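Local coordinates for protein rhamnonate dehydratase (Gibberella zeae PH-1, PDB 3FXG) that probably dehydrates L-rhamnonate to a 2-keto-3-deoxy sugar acid, as a magnesium-dependent member of the enolase superfamily, at residues K6-I11 / D142-V147; G124-P129 / E275-R280; D298-G303 / H325-Y330. All coordinates share one frame; numbering follows the deposited sequence.

Contact 1. Residues K6-I11 / D142-V147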
ATOM      1  N   LYS A   6     -41.105 -28.450  20.111  1.00 18.64           N
ATOM      2  CA  LYS A   6     -40.432 -29.541  20.798  1.00 21.20           C
ATOM      3  C   LYS A   6     -39.834 -29.130  22.139  1.00 22.68           C
ATOM      4  O   LYS A   6     -39.219 -28.067  22.262  1.00 22.06           O
ATOM      5  CB  LYS A   6     -39.340 -30.110  19.887  1.00 22.00           C
ATOM      6  CG  LYS A   6     -38.680 -31.387  20.378  1.00 25.90           C
ATOM      7  CD  LYS A   6     -37.621 -31.858  19.384  1.00 26.64           C
ATOM      8  CE  LYS A   6     -37.025 -33.204  19.786  1.00 30.25           C
ATOM      9  NZ  LYS A   6     -36.421 -33.168  21.152  1.00 31.81           N
ATOM     10  N   ASP A   7     -40.037 -29.971  23.148  1.00 24.39           N
ATOM     11  CA  ASP A   7     -39.482 -29.722  24.476  1.00 26.60           C
ATOM     12  C   ASP A   7     -38.138 -30.443  24.451  1.00 25.47           C
ATOM     13  O   ASP A   7     -38.074 -31.653  24.662  1.00 26.91           O
ATOM     14  CB  ASP A   7     -40.376 -30.331  25.557  1.00 31.55           C
ATOM     15  CG  ASP A   7     -39.906 -29.992  26.958  1.00 35.82           C
ATOM     16  OD1 ASP A   7     -40.402 -30.618  27.920  1.00 39.69           O
ATOM     17  OD2 ASP A   7     -39.047 -29.094  27.102  1.00 38.07           O
ATOM     18  N   PHE A   8     -37.073 -29.697  24.170  1.00 23.31           N
ATOM     19  CA  PHE A   8     -35.733 -30.265  24.067  1.00 20.78           C
ATOM     20  C   PHE A   8     -35.080 -30.483  25.428  1.00 18.90           C
ATOM     21  O   PHE A   8     -35.116 -29.608  26.288  1.00 17.37           O
ATOM     22  CB  PHE A   8     -34.844 -29.347  23.224  1.00 19.38           C
ATOM     23  CG  PHE A   8     -33.938 -30.078  22.273  1.00 19.19           C
ATOM     24  CD1 PHE A   8     -34.402 -30.488  21.028  1.00 17.83           C
ATOM     25  CD2 PHE A   8     -32.625 -30.366  22.625  1.00 18.43           C
ATOM     26  CE1 PHE A   8     -33.568 -31.171  20.143  1.00 18.40           C
ATOM     27  CE2 PHE A   8     -31.784 -31.050  21.747  1.00 18.73           C
ATOM     28  CZ  PHE A   8     -32.258 -31.452  20.505  1.00 17.31           C
ATOM     29  N   PRO A   9     -34.469 -31.658  25.637  1.00 18.08           N
ATOM     30  CA  PRO A   9     -33.817 -31.933  26.921  1.00 18.67           C
ATOM     31  C   PRO A   9     -32.607 -31.029  27.164  1.00 18.76           C
ATOM     32  O   PRO A   9     -31.867 -30.705  26.236  1.00 19.26           O
ATOM     33  CB  PRO A   9     -33.433 -33.409  26.804  1.00 19.44           C
ATOM     34  CG  PRO A   9     -33.219 -33.592  25.333  1.00 20.29           C
ATOM     35  CD  PRO A   9     -34.373 -32.819  24.735  1.00 19.26           C
ATOM     36  N   LYS A  10     -32.424 -30.613  28.414  1.00 18.85           N
ATOM     37  CA  LYS A  10     -31.304 -29.756  28.794  1.00 18.10           C
ATOM     38  C   LYS A  10     -30.109 -30.628  29.182  1.00 17.11           C
ATOM     39  O   LYS A  10     -30.247 -31.838  29.342  1.00 16.80           O
ATOM     40  CB  LYS A  10     -31.684 -28.885  29.995  1.00 19.68           C
ATOM     41  CG  LYS A  10     -32.839 -27.918  29.766  1.00 22.73           C
ATOM     42  CD  LYS A  10     -32.480 -26.838  28.760  1.00 24.84           C
ATOM     43  CE  LYS A  10     -33.331 -25.587  28.970  1.00 25.83           C
ATOM     44  NZ  LYS A  10     -34.790 -25.864  28.878  1.00 26.55           N
ATOM     45  N   ILE A  11     -28.939 -30.010  29.330  1.00 15.91           N
ATOM     46  CA  ILE A  11     -27.743 -30.747  29.727  1.00 14.81           C
ATOM     47  C   ILE A  11     -27.850 -31.057  31.215  1.00 16.09           C
ATOM     48  O   ILE A  11     -28.067 -30.162  32.034  1.00 17.21           O
ATOM     49  CB  ILE A  11     -26.461 -29.930  29.489  1.00 13.60           C
ATOM     50  CG1 ILE A  11     -26.257 -29.709  27.988  1.00 12.49           C
ATOM     51  CG2 ILE A  11     -25.266 -30.651  30.105  1.00 13.81           C
ATOM     52  CD1 ILE A  11     -25.126 -28.745  27.666  1.00 12.93           C
ATOM     53  N   ASP A 142     -22.837 -34.257  18.800  1.00 10.58           N
ATOM     54  CA  ASP A 142     -23.159 -35.683  18.807  1.00 11.90           C
ATOM     55  C   ASP A 142     -24.490 -35.857  19.541  1.00 11.52           C
ATOM     56  O   ASP A 142     -25.363 -36.602  19.100  1.00 12.07           O
ATOM     57  CB  ASP A 142     -22.051 -36.473  19.520  1.00 11.10           C
ATOM     58  CG  ASP A 142     -22.232 -37.985  19.405  1.00 14.42           C
ATOM     59  OD1 ASP A 142     -22.345 -38.498  18.269  1.00 12.94           O
ATOM     60  OD2 ASP A 142     -22.248 -38.665  20.455  1.00 12.47           O
ATOM     61  N   LEU A 143     -24.637 -35.153  20.659  1.00 11.30           N
ATOM     62  CA  LEU A 143     -25.857 -35.205  21.457  1.00 12.12           C
ATOM     63  C   LEU A 143     -27.061 -34.691  20.665  1.00 12.58           C
ATOM     64  O   LEU A 143     -28.136 -35.293  20.690  1.00 13.32           O
ATOM     65  CB  LEU A 143     -25.683 -34.368  22.730  1.00 11.84           C
ATOM     66  CG  LEU A 143     -26.923 -34.118  23.594  1.00 11.79           C
ATOM     67  CD1 LEU A 143     -27.466 -35.442  24.116  1.00 13.38           C
ATOM     68  CD2 LEU A 143     -26.558 -33.192  24.747  1.00 12.47           C
ATOM     69  N   LEU A 144     -26.881 -33.575  19.963  1.00 12.46           N
ATOM     70  CA  LEU A 144     -27.962 -33.002  19.171  1.00 12.63           C
ATOM     71  C   LEU A 144     -28.432 -33.975  18.096  1.00 12.80           C
ATOM     72  O   LEU A 144     -29.634 -34.128  17.866  1.00 13.31           O
ATOM     73  CB  LEU A 144     -27.516 -31.684  18.524  1.00 13.27           C
ATOM     74  CG  LEU A 144     -27.276 -30.511  19.479  1.00 14.73           C
ATOM     75  CD1 LEU A 144     -26.780 -29.302  18.695  1.00 14.44           C
ATOM     76  CD2 LEU A 144     -28.570 -30.175  20.221  1.00 14.54           C
ATOM     77  N   GLY A 145     -27.484 -34.632  17.438  1.00 12.30           N
ATOM     78  CA  GLY A 145     -27.843 -35.585  16.406  1.00 12.62           C
ATOM     79  C   GLY A 145     -28.594 -36.770  16.989  1.00 13.31           C
ATOM     80  O   GLY A 145     -29.543 -37.272  16.387  1.00 14.42           O
ATOM     81  N   LYS A 146     -28.176 -37.216  18.170  1.00 12.68           N
ATOM     82  CA  LYS A 146     -28.820 -38.353  18.816  1.00 13.13           C
ATOM     83  C   LYS A 146     -30.228 -38.028  19.294  1.00 14.81           C
ATOM     84  O   LYS A 146     -31.138 -38.846  19.151  1.00 15.08           O
ATOM     85  CB  LYS A 146     -27.950 -38.861  19.971  1.00 12.45           C
ATOM     86  CG  LYS A 146     -26.751 -39.640  19.462  1.00 14.52           C
ATOM     87  CD  LYS A 146     -25.737 -39.963  20.537  1.00 14.28           C
ATOM     88  CE  LYS A 146     -24.605 -40.786  19.939  1.00 16.52           C
ATOM     89  NZ  LYS A 146     -23.499 -41.040  20.902  1.00 15.91           N
ATOM     90  N   VAL A 147     -30.422 -36.833  19.842  1.00 14.06           N
ATOM     91  CA  VAL A 147     -31.748 -36.445  20.305  1.00 15.25           C
ATOM     92  C   VAL A 147     -32.730 -36.363  19.135  1.00 15.27           C
ATOM     93  O   VAL A 147     -33.873 -36.805  19.247  1.00 14.90           O
ATOM     94  CB  VAL A 147     -31.716 -35.087  21.041  1.00 14.98           C
ATOM     95  CG1 VAL A 147     -33.139 -34.636  21.371  1.00 16.44           C
ATOM     96  CG2 VAL A 147     -30.901 -35.218  22.325  1.00 15.55           C
TER
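F8 and V147 carry the centre of this contact, in which the loop leading into strand 11-19 lies against the C-terminal part of helix 128-148. The main interaction is a CH-pi contact: V147 CG1 sits over one face of the F8 ring, 3.9 Å from its centroid and 29° off the normal, and comes within 3.4 Å of F8 CZ. The methyl reaches the ring because it points anti to the V147 backbone N (chi1 174°). The flat ring offers it a broad face.

Apolar contacts extend this patch. L144, one turn earlier on the helix, brings CD2 to 3.7 Å from F8 CE2, its side chain running at about a right angle to that of F8. From the loop, P9 CD approaches V147 CG1 at 4.0 Å; its compact ring adds hydrocarbon without a backbone N-H to satisfy. At the margin, the K6 chain is extended until a bend at chi4 (-57°) brings its ammonium end, NZ, to 3.6 Å from V147 CG1, a van der Waals approach and not a polar bond. K6 and F8 also pack on E150 of the second subunit.

Charge is handled within the helix. K146 NZ donates to D142 OD2 at 2.7 Å, a salt bridge across one helical turn, on the syn side of the carboxylate. D142 also accepts from the backbone N atoms of F80 and F385, and K146 makes a cation-pi contact with F80.

No hydrogen bond crosses between 6-11 and 142-147, which implies that shape and apolar contact hold the loop on the helix.

Contact 2. Residues G124-P129 / E275-R280. With MG (magnesium ion), chain I.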
ATOM      1  N   GLY A 124      -6.067 -18.666  27.078  1.00 11.54           N
ATOM      2  CA  GLY A 124      -6.277 -19.482  25.896  1.00 12.21           C
ATOM      3  C   GLY A 124      -6.077 -18.843  24.539  1.00 11.60           C
ATOM      4  O   GLY A 124      -4.959 -18.467  24.179  1.00 12.98           O
ATOM      5  N   ARG A 125      -7.176 -18.735  23.793  1.00 11.09           N
ATOM      6  CA  ARG A 125      -7.213 -18.185  22.438  1.00 11.12           C
ATOM      7  C   ARG A 125      -6.625 -19.176  21.443  1.00 11.09           C
ATOM      8  O   ARG A 125      -7.113 -19.307  20.318  1.00 12.30           O
ATOM      9  CB  ARG A 125      -6.477 -16.844  22.357  1.00 12.05           C
ATOM     10  CG  ARG A 125      -7.163 -15.745  23.150  1.00 12.48           C
ATOM     11  CD  ARG A 125      -6.658 -14.356  22.774  1.00 14.63           C
ATOM     12  NE  ARG A 125      -5.219 -14.194  22.969  1.00 12.29           N
ATOM     13  CZ  ARG A 125      -4.342 -14.044  21.981  1.00 14.83           C
ATOM     14  NH1 ARG A 125      -4.758 -14.042  20.722  1.00 13.24           N
ATOM     15  NH2 ARG A 125      -3.053 -13.863  22.253  1.00 11.54           N
ATOM     16  N   LYS A 126      -5.579 -19.881  21.856  1.00 10.14           N
ATOM     17  CA  LYS A 126      -4.966 -20.874  20.990  1.00 12.19           C
ATOM     18  C   LYS A 126      -4.452 -22.042  21.824  1.00 13.63           C
ATOM     19  O   LYS A 126      -4.340 -21.941  23.045  1.00 13.06           O
ATOM     20  CB  LYS A 126      -3.816 -20.247  20.193  1.00 15.81           C
ATOM     21  CG  LYS A 126      -4.265 -19.079  19.303  1.00 17.35           C
ATOM     22  CD  LYS A 126      -3.182 -18.628  18.350  1.00 17.71           C
ATOM     23  CE  LYS A 126      -3.572 -17.333  17.635  1.00 16.97           C
ATOM     24  NZ  LYS A 126      -4.806 -17.450  16.801  1.00 13.09           N
ATOM     25  N   GLY A 127      -4.174 -23.161  21.163  1.00 13.63           N
ATOM     26  CA  GLY A 127      -3.632 -24.313  21.866  1.00 14.73           C
ATOM     27  C   GLY A 127      -4.569 -25.187  22.679  1.00 14.25           C
ATOM     28  O   GLY A 127      -5.776 -25.239  22.440  1.00 13.73           O
ATOM     29  N   LEU A 128      -3.984 -25.873  23.656  1.00 14.48           N
ATOM     30  CA  LEU A 128      -4.699 -26.804  24.533  1.00 14.57           C
ATOM     31  C   LEU A 128      -6.092 -26.405  25.025  1.00 13.87           C
ATOM     32  O   LEU A 128      -7.036 -27.190  24.926  1.00 14.39           O
ATOM     33  CB  LEU A 128      -3.811 -27.152  25.735  1.00 14.55           C
ATOM     34  CG  LEU A 128      -4.371 -28.166  26.737  1.00 17.10           C
ATOM     35  CD1 LEU A 128      -4.714 -29.465  26.028  1.00 15.69           C
ATOM     36  CD2 LEU A 128      -3.349 -28.412  27.833  1.00 15.88           C
ATOM     37  N   PRO A 129      -6.246 -25.191  25.576  1.00 13.30           N
ATOM     38  CA  PRO A 129      -7.573 -24.787  26.058  1.00 12.16           C
ATOM     39  C   PRO A 129      -8.634 -24.860  24.962  1.00 12.54           C
ATOM     40  O   PRO A 129      -9.782 -25.243  25.212  1.00 12.46           O
ATOM     41  CB  PRO A 129      -7.344 -23.352  26.536  1.00 13.70           C
ATOM     42  CG  PRO A 129      -5.904 -23.358  26.944  1.00 13.31           C
ATOM     43  CD  PRO A 129      -5.253 -24.137  25.829  1.00 12.98           C
ATOM     44  N   GLU A 275      -3.392 -26.553  10.370  1.00 12.42           N
ATOM     45  CA  GLU A 275      -3.740 -27.531  11.394  1.00 13.33           C
ATOM     46  C   GLU A 275      -3.356 -27.075  12.797  1.00 12.78           C
ATOM     47  O   GLU A 275      -3.918 -27.553  13.780  1.00 12.45           O
ATOM     48  CB  GLU A 275      -3.142 -28.906  11.076  1.00 15.37           C
ATOM     49  CG  GLU A 275      -1.634 -29.014  11.109  1.00 20.26           C
ATOM     50  CD  GLU A 275      -1.161 -30.336  10.522  1.00 24.67           C
ATOM     51  OE1 GLU A 275      -0.435 -31.085  11.216  1.00 24.29           O
ATOM     52  OE2 GLU A 275      -1.525 -30.622   9.359  1.00 25.51           O
ATOM     53  N   HIS A 276      -2.423 -26.135  12.895  1.00 11.43           N
ATOM     54  CA  HIS A 276      -2.035 -25.628  14.203  1.00 13.01           C
ATOM     55  C   HIS A 276      -2.439 -24.171  14.423  1.00 11.44           C
ATOM     56  O   HIS A 276      -1.761 -23.424  15.124  1.00 12.30           O
ATOM     57  CB  HIS A 276      -0.538 -25.823  14.429  1.00 12.31           C
ATOM     58  CG  HIS A 276      -0.127 -27.262  14.444  1.00 15.05           C
ATOM     59  ND1 HIS A 276       0.440 -27.885  13.353  1.00 15.54           N
ATOM     60  CD2 HIS A 276      -0.258 -28.214  15.397  1.00 15.44           C
ATOM     61  CE1 HIS A 276       0.641 -29.161  13.634  1.00 17.28           C
ATOM     62  NE2 HIS A 276       0.226 -29.386  14.867  1.00 17.49           N
ATOM     63  N   GLU A 277      -3.554 -23.779  13.811  1.00 11.87           N
ATOM     64  CA  GLU A 277      -4.103 -22.432  13.961  1.00 10.20           C
ATOM     65  C   GLU A 277      -5.460 -22.611  14.658  1.00 11.23           C
ATOM     66  O   GLU A 277      -6.073 -23.673  14.553  1.00 10.92           O
ATOM     67  CB  GLU A 277      -4.266 -21.762  12.595  1.00 11.18           C
ATOM     68  CG  GLU A 277      -4.666 -20.295  12.662  1.00 11.98           C
ATOM     69  CD  GLU A 277      -3.855 -19.513  13.687  1.00 14.17           C
ATOM     70  OE1 GLU A 277      -4.171 -19.600  14.894  1.00 12.79           O
ATOM     71  OE2 GLU A 277      -2.895 -18.822  13.284  1.00 14.53           O
ATOM     72  N   TYR A 278      -5.930 -21.581  15.359  1.00 11.47           N
ATOM     73  CA  TYR A 278      -7.181 -21.682  16.118  1.00 11.86           C
ATOM     74  C   TYR A 278      -8.101 -20.465  16.029  1.00 11.91           C
ATOM     75  O   TYR A 278      -7.636 -19.341  15.846  1.00 11.84           O
ATOM     76  CB  TYR A 278      -6.856 -21.916  17.597  1.00 12.69           C
ATOM     77  CG  TYR A 278      -5.730 -22.899  17.841  1.00 15.15           C
ATOM     78  CD1 TYR A 278      -5.993 -24.210  18.235  1.00 14.12           C
ATOM     79  CD2 TYR A 278      -4.400 -22.523  17.650  1.00 14.70           C
ATOM     80  CE1 TYR A 278      -4.955 -25.124  18.432  1.00 15.68           C
ATOM     81  CE2 TYR A 278      -3.359 -23.426  17.841  1.00 17.83           C
ATOM     82  CZ  TYR A 278      -3.643 -24.724  18.231  1.00 17.48           C
ATOM     83  OH  TYR A 278      -2.610 -25.612  18.414  1.00 20.27           O
ATOM     84  N   SER A 279      -9.401 -20.716  16.202  1.00 11.30           N
ATOM     85  CA  SER A 279     -10.466 -19.705  16.189  1.00 11.83           C
ATOM     86  C   SER A 279     -10.679 -18.999  14.858  1.00 11.69           C
ATOM     87  O   SER A 279      -9.818 -19.022  13.977  1.00 13.26           O
ATOM     88  CB  SER A 279     -10.232 -18.646  17.276  1.00 12.89           C
ATOM     89  OG  SER A 279      -9.438 -17.574  16.793  1.00 15.06           O
ATOM     90  N   ARG A 280     -11.837 -18.358  14.721  1.00 11.22           N
ATOM     91  CA  ARG A 280     -12.155 -17.644  13.492  1.00 10.17           C
ATOM     92  C   ARG A 280     -11.198 -16.471  13.319  1.00 10.12           C
ATOM     93  O   ARG A 280     -10.905 -16.054  12.199  1.00  9.66           O
ATOM     94  CB  ARG A 280     -13.613 -17.157  13.506  1.00 10.17           C
ATOM     95  CG  ARG A 280     -14.029 -16.265  14.686  1.00 10.68           C
ATOM     96  CD  ARG A 280     -15.522 -15.919  14.564  1.00 12.35           C
ATOM     97  NE  ARG A 280     -16.040 -15.059  15.629  1.00 13.34           N
ATOM     98  CZ  ARG A 280     -16.651 -15.496  16.728  1.00 14.86           C
ATOM     99  NH1 ARG A 280     -16.825 -16.798  16.929  1.00 10.35           N
ATOM    100  NH2 ARG A 280     -17.118 -14.626  17.617  1.00 13.70           N
TER
HETATM  101 MG    MG I 501      -0.238 -31.717   7.908  1.00 20.55          MG
HETATM  102  O   HOH W   1      -7.284 -17.187  18.440  1.00 11.58           O
HETATM  103  O   HOH W   2      -1.560 -33.815   7.823  1.00 18.76           O
HETATM  104  O   HOH W   3       1.589 -30.833   8.960  1.00 22.76           O
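K126 and Y278 bring the two backbones closest, their CA atoms 5.4 Å apart, with 125-127 and 277-279 running 142° apart in nearly opposed directions. The contact joins the two domains of the enolase fold: 124-129 leads into helix 128-148, while 275-280 is the loop after barrel strand 270-273 of the modified TIM barrel, entering helix 279-287.

The Y278 ring lies against the K126-G127 peptide. G127 N rests over the ring centre and comes to 3.4 Å from Y278 CZ, while G127 CA makes a CH-pi contact over the same face, 4.0 Å from the centroid. Glycine suits this N-cap position because its phi is positive, a conformation that residues with a side chain adopt less readily.

K126 then passes beside the ring, CB and CG near Y278 CD2, and ends in a salt bridge from NZ to E277 OE1 at 2.9 Å, meeting the carboxylate from 40° above its plane. E277 folds back at chi2 (45°), which lets OE1 also accept from Y278 N at 2.7 Å through its anti lone pair. Two bonds thus grip this one buried oxygen. Water 1 links the segments again, bonding to K126 NZ, to R125 O at 2.8 Å and to S279 OG at 2.7 Å. The R125 guanidinium turns to the third subunit, where it forms a salt bridge with D254.

At the barrel end of the loop lies the metal site. D222 and E248 bind the same magnesium ion as E275, whose OE2 coordinates it at 2.2 Å alongside waters 2 and 3.

Contact 3. Residues D298-G303 / H325-Y330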
ATOM      1  N   ASP A 298      -7.911 -28.457  12.249  1.00 13.87           N
ATOM      2  CA  ASP A 298      -8.226 -29.765  12.813  1.00 15.09           C
ATOM      3  C   ASP A 298      -9.467 -29.467  13.649  1.00 15.10           C
ATOM      4  O   ASP A 298      -9.430 -28.611  14.532  1.00 14.13           O
ATOM      5  CB  ASP A 298      -7.091 -30.276  13.706  1.00 16.56           C
ATOM      6  CG  ASP A 298      -7.360 -31.671  14.243  1.00 18.62           C
ATOM      7  OD1 ASP A 298      -8.365 -31.848  14.963  1.00 18.03           O
ATOM      8  OD2 ASP A 298      -6.574 -32.594  13.942  1.00 23.35           O
ATOM      9  N   VAL A 299     -10.568 -30.152  13.357  1.00 14.68           N
ATOM     10  CA  VAL A 299     -11.822 -29.913  14.057  1.00 15.58           C
ATOM     11  C   VAL A 299     -11.756 -30.145  15.561  1.00 14.95           C
ATOM     12  O   VAL A 299     -12.525 -29.553  16.316  1.00 14.08           O
ATOM     13  CB  VAL A 299     -12.963 -30.769  13.467  1.00 17.41           C
ATOM     14  CG1 VAL A 299     -12.730 -32.228  13.773  1.00 21.28           C
ATOM     15  CG2 VAL A 299     -14.301 -30.304  14.022  1.00 17.72           C
HETATM   16  N   MSE A 300     -10.842 -31.005  15.997  1.00 14.24           N
HETATM   17  CA  MSE A 300     -10.703 -31.285  17.421  1.00 14.34           C
HETATM   18  C   MSE A 300      -9.781 -30.288  18.112  1.00 14.06           C
HETATM   19  O   MSE A 300      -9.621 -30.332  19.331  1.00 12.85           O
HETATM   20  CB  MSE A 300     -10.163 -32.704  17.634  1.00 18.07           C
HETATM   21  CG  MSE A 300     -11.148 -33.818  17.288  1.00 22.63           C
HETATM   22 SE   MSE A 300     -10.331 -35.578  17.425  1.00 32.72          SE
HETATM   23  CE  MSE A 300      -9.379 -35.548  15.757  1.00 25.54           C
ATOM     24  N   TRP A 301      -9.189 -29.375  17.344  1.00 14.45           N
ATOM     25  CA  TRP A 301      -8.260 -28.411  17.920  1.00 13.73           C
ATOM     26  C   TRP A 301      -8.628 -26.930  17.790  1.00 13.98           C
ATOM     27  O   TRP A 301      -8.463 -26.170  18.748  1.00 11.52           O
ATOM     28  CB  TRP A 301      -6.858 -28.597  17.320  1.00 15.77           C
ATOM     29  CG  TRP A 301      -6.305 -30.005  17.342  1.00 20.59           C
ATOM     30  CD1 TRP A 301      -6.774 -31.067  18.062  1.00 21.42           C
ATOM     31  CD2 TRP A 301      -5.151 -30.483  16.632  1.00 21.87           C
ATOM     32  NE1 TRP A 301      -5.984 -32.175  17.847  1.00 24.07           N
ATOM     33  CE2 TRP A 301      -4.980 -31.844  16.974  1.00 23.47           C
ATOM     34  CE3 TRP A 301      -4.244 -29.892  15.739  1.00 23.53           C
ATOM     35  CZ2 TRP A 301      -3.937 -32.626  16.456  1.00 25.54           C
ATOM     36  CZ3 TRP A 301      -3.206 -30.669  15.220  1.00 24.27           C
ATOM     37  CH2 TRP A 301      -3.064 -32.023  15.584  1.00 25.44           C
ATOM     38  N   LEU A 302      -9.121 -26.526  16.618  1.00 13.19           N
ATOM     39  CA  LEU A 302      -9.430 -25.115  16.345  1.00 13.89           C
ATOM     40  C   LEU A 302     -10.515 -24.436  17.170  1.00 13.41           C
ATOM     41  O   LEU A 302     -10.535 -23.205  17.265  1.00 12.82           O
ATOM     42  CB  LEU A 302      -9.767 -24.912  14.860  1.00 14.88           C
ATOM     43  CG  LEU A 302     -11.261 -24.910  14.498  1.00 16.05           C
ATOM     44  CD1 LEU A 302     -11.477 -24.194  13.170  1.00 16.58           C
ATOM     45  CD2 LEU A 302     -11.781 -26.336  14.447  1.00 16.51           C
ATOM     46  N   GLY A 303     -11.422 -25.219  17.744  1.00 12.07           N
ATOM     47  CA  GLY A 303     -12.495 -24.644  18.537  1.00 11.59           C
ATOM     48  C   GLY A 303     -13.761 -25.484  18.494  1.00 12.15           C
ATOM     49  O   GLY A 303     -14.656 -25.323  19.326  1.00 12.42           O
ATOM     50  N   HIS A 325      -7.634 -31.212   8.824  1.00 19.89           N
ATOM     51  CA  HIS A 325      -6.583 -32.179   9.112  1.00 23.03           C
ATOM     52  C   HIS A 325      -7.154 -33.438   9.752  1.00 24.69           C
ATOM     53  O   HIS A 325      -7.665 -33.388  10.871  1.00 26.25           O
ATOM     54  CB  HIS A 325      -5.544 -31.526  10.034  1.00 24.61           C
ATOM     55  CG  HIS A 325      -4.586 -32.493  10.657  1.00 25.34           C
ATOM     56  ND1 HIS A 325      -4.906 -33.246  11.767  1.00 26.91           N
ATOM     57  CD2 HIS A 325      -3.318 -32.831  10.324  1.00 26.51           C
ATOM     58  CE1 HIS A 325      -3.875 -34.007  12.091  1.00 26.85           C
ATOM     59  NE2 HIS A 325      -2.899 -33.774  11.232  1.00 26.85           N
ATOM     60  N   ALA A 326      -7.066 -34.558   9.033  1.00 25.12           N
ATOM     61  CA  ALA A 326      -7.564 -35.851   9.510  1.00 26.12           C
ATOM     62  C   ALA A 326      -8.934 -35.695  10.164  1.00 26.44           C
ATOM     63  O   ALA A 326      -9.914 -35.395   9.483  1.00 28.67           O
ATOM     64  CB  ALA A 326      -6.570 -36.455  10.498  1.00 28.28           C
ATOM     65  N   SER A 327      -8.993 -35.926  11.473  1.00 24.49           N
ATOM     66  CA  SER A 327     -10.215 -35.770  12.274  1.00 23.38           C
ATOM     67  C   SER A 327     -11.329 -36.817  12.194  1.00 22.18           C
ATOM     68  O   SER A 327     -12.296 -36.741  12.955  1.00 21.16           O
ATOM     69  CB  SER A 327     -10.817 -34.384  12.023  1.00 24.24           C
ATOM     70  OG  SER A 327      -9.904 -33.362  12.383  1.00 24.84           O
ATOM     71  N   GLY A 328     -11.215 -37.784  11.291  1.00 21.24           N
ATOM     72  CA  GLY A 328     -12.245 -38.809  11.191  1.00 18.45           C
ATOM     73  C   GLY A 328     -13.661 -38.293  10.958  1.00 17.23           C
ATOM     74  O   GLY A 328     -13.843 -37.286  10.279  1.00 15.42           O
ATOM     75  N   PRO A 329     -14.689 -38.967  11.503  1.00 16.53           N
ATOM     76  CA  PRO A 329     -16.093 -38.561  11.343  1.00 16.18           C
ATOM     77  C   PRO A 329     -16.384 -37.093  11.665  1.00 15.49           C
ATOM     78  O   PRO A 329     -17.282 -36.489  11.077  1.00 14.22           O
ATOM     79  CB  PRO A 329     -16.830 -39.515  12.273  1.00 16.58           C
ATOM     80  CG  PRO A 329     -16.014 -40.770  12.146  1.00 19.15           C
ATOM     81  CD  PRO A 329     -14.599 -40.241  12.241  1.00 18.52           C
ATOM     82  N   TYR A 330     -15.638 -36.519  12.601  1.00 15.70           N
ATOM     83  CA  TYR A 330     -15.851 -35.120  12.955  1.00 15.06           C
ATOM     84  C   TYR A 330     -15.576 -34.245  11.738  1.00 16.41           C
ATOM     85  O   TYR A 330     -16.162 -33.172  11.585  1.00 16.74           O
ATOM     86  CB  TYR A 330     -14.944 -34.720  14.119  1.00 13.81           C
ATOM     87  CG  TYR A 330     -15.104 -35.623  15.316  1.00 14.67           C
ATOM     88  CD1 TYR A 330     -16.373 -35.951  15.796  1.00 15.80           C
ATOM     89  CD2 TYR A 330     -13.994 -36.176  15.953  1.00 14.97           C
ATOM     90  CE1 TYR A 330     -16.534 -36.811  16.877  1.00 15.44           C
ATOM     91  CE2 TYR A 330     -14.145 -37.038  17.037  1.00 15.65           C
ATOM     92  CZ  TYR A 330     -15.417 -37.351  17.490  1.00 16.04           C
ATOM     93  OH  TYR A 330     -15.578 -38.218  18.544  1.00 16.19           O
TER
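H325 meets D298 where two loops of the enolase-type barrel domain converge: 298-303 comes after strand 294-295, whereas the loop starting at H325 leads into helix 329-335. H325 ND1 donates to D298 OD2 at 2.8 Å, a His-carboxylate hydrogen bond bent to 141° that reaches the anti side of the oxygen. The carboxylate is itself set by an Asx turn, with D298 OD1 accepting from M300 N at 2.8 Å; D298 OD2 also takes a bond from Y28 OH and lies over the face of the W301 ring. W301 CH2 touches H325 CE1 obliquely at 4.1 Å, and the nearest atom of the H325 side chain is about 4 Å from the magnesium ion.

S327 lies alongside V299, its OG 3.3 Å from V299 CG1, and its small side chain suits this close approach. The same OG donates to H325 O at 2.7 Å, closing the turn, and receives a weak bond from V299 N. The chain then enters the helix through the G328 N-cap.

Y330 supplies the apolar end, packing with V299 and M300 against L138 of helix 128-148, while its hydroxyl bonds to T82 N. Selenomethionine M300 makes an oblique Met-aromatic contact, SE lying 5.1 Å from the Y330 ring centroid, and V299 CG1 comes to 3.4 Å from Y330 CB.

Contact 1 lies toward the outside of the chain, about 26 Å from its centre, whereas contacts 2 and 3 are buried. Helix 128-148 serves both contacts 1 and 2: the loop entering it meets the barrel, and its far end receives the N-terminal loop. L138 of the same helix packs on contact 3. Contacts 2 and 3 touch directly, with S279 N 2.9 Å from L302 O, a probable hydrogen bond, and E275 packing on H325 beside the magnesium ion. Chemistry follows place: contact 1 is mainly apolar, with no hydrogen bond across it, contact 2 combines a salt bridge, a water and an aromatic face between domains, and contact 3 pairs a histidine-carboxylate bond with a hydrophobic end.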